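Local structure of arginase (Trypanosoma brucei brucei, 4RHJ) at residues A[200-203]-A[204-207]. The protein is of unknown function but adopts the arginase-deacetylase fold, having evolved without the binuclear manganese cluster of true arginases. Numbering follows the deposited sequence.
Sequences QVSS and EDRK
The carbonyl oxygen of Ser-203 is gripped twice by Lys-207: NZ reaches O at 2.9 Å, and the backbone N of Lys-207 donates to the same O at 3.1 Å, the two donors lying on opposite faces of the carbonyl plane. The lysine chain, with CG set between its own backbone N and carbonyl carbon (chi1 57°), curls at chi3 and chi4 and wraps round this oxygen, bringing the ammonium back to the first turn of its helix. Ser-202 is the N-cap residue. Its O accepts the backbone N of Arg-206 at 3.1 Å, while its N gives a nearly straight bond to Asp-205 OD2 (3.2 Å, 175° at the hydrogen), entering from above the carboxylate plane. Ser-202 OG adds a weak bond to the same oxygen at 3.4 Å. This is one half of a capping box, the N3 carboxylate accepting from the N-cap N-H, and the helix N-terminus would probably favour its negative charge. Arg-206 bends back at chi3 and has Ser-202 O and Ser-203 CA over one guanidinium face, both displaced toward its rim; at the edge, NH1 makes a weak, in-plane bond to Val-201 O (2.9 Å, 126°). Val-201 CG1 packs against Arg-206 CG at 3.4 Å and also touches Asp-205 CB. Tyr-75 of the second subunit packs on both Val-201 and Arg-206, and Asp-71 of that subunit accepts a hydrogen bond from Gln-200 NE2. Helix 203-211 is the connection of a beta-alpha-beta crossover from strand 190-196 to the neighbouring parallel strand 215-217, an edge strand of the sheet within this chain.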
# COMPACT_ATOMS: atom_id res chain seq x y z
N GLN A 200 2.51 -13.83 12.32
CA GLN A 200 2.23 -15.25 12.18
C GLN A 200 2.92 -15.98 13.31
O GLN A 200 4.05 -16.45 13.16
CB GLN A 200 2.72 -15.77 10.83
CG GLN A 200 2.28 -17.20 10.53
CD GLN A 200 3.00 -17.78 9.33
OE1 GLN A 200 3.28 -17.09 8.36
NE2 GLN A 200 3.32 -19.07 9.41
N VAL A 201 2.25 -16.07 14.46
CA VAL A 201 2.85 -16.62 15.65
C VAL A 201 2.14 -17.91 16.04
O VAL A 201 0.94 -17.94 16.25
CB VAL A 201 2.80 -15.61 16.82
CG1 VAL A 201 3.71 -16.05 17.94
CG2 VAL A 201 3.21 -14.24 16.36
N SER A 202 2.90 -19.00 16.12
CA SER A 202 2.35 -20.26 16.56
C SER A 202 2.66 -20.46 18.05
O SER A 202 3.33 -19.64 18.68
CB SER A 202 2.89 -21.41 15.73
OG SER A 202 4.28 -21.53 15.85
N SER A 203 2.16 -21.55 18.61
CA SER A 203 2.42 -21.89 19.99
C SER A 203 3.87 -22.30 20.15
O SER A 203 4.42 -22.24 21.23
CB SER A 203 1.50 -23.02 20.45
OG SER A 203 0.15 -22.72 20.12
N GLU A 204 4.49 -22.73 19.05
CA GLU A 204 5.91 -23.02 19.02
C GLU A 204 6.73 -21.76 19.24
O GLU A 204 7.70 -21.75 19.99
CB GLU A 204 6.31 -23.68 17.70
CG GLU A 204 6.02 -25.17 17.62
CD GLU A 204 7.16 -26.01 18.13
OE1 GLU A 204 7.22 -27.21 17.79
OE2 GLU A 204 8.01 -25.47 18.86
N ASP A 205 6.34 -20.68 18.57
CA ASP A 205 7.05 -19.41 18.70
C ASP A 205 6.85 -18.80 20.09
O ASP A 205 7.79 -18.25 20.65
CB ASP A 205 6.58 -18.43 17.64
CG ASP A 205 6.84 -18.93 16.23
OD1 ASP A 205 7.86 -19.61 16.01
OD2 ASP A 205 6.01 -18.64 15.33
N ARG A 206 5.65 -18.92 20.64
CA ARG A 206 5.33 -18.30 21.93
C ARG A 206 5.91 -19.03 23.13
O ARG A 206 6.14 -18.43 24.19
CB ARG A 206 3.82 -18.18 22.09
CG ARG A 206 3.20 -17.20 21.14
CD ARG A 206 1.75 -16.92 21.48
NE ARG A 206 0.90 -18.11 21.39
CZ ARG A 206 0.39 -18.59 20.26
NH1 ARG A 206 0.65 -18.01 19.10
NH2 ARG A 206 -0.38 -19.67 20.29
N LYS A 207 6.13 -20.33 23.00
CA LYS A 207 6.75 -21.06 24.10
C LYS A 207 8.23 -20.72 24.13
O LYS A 207 8.78 -20.44 25.19
CB LYS A 207 6.51 -22.57 23.99
CG LYS A 207 6.99 -23.23 22.71
CD LYS A 207 6.75 -24.74 22.73
CE LYS A 207 5.37 -25.11 22.22
NZ LYS A 207 4.25 -24.54 23.02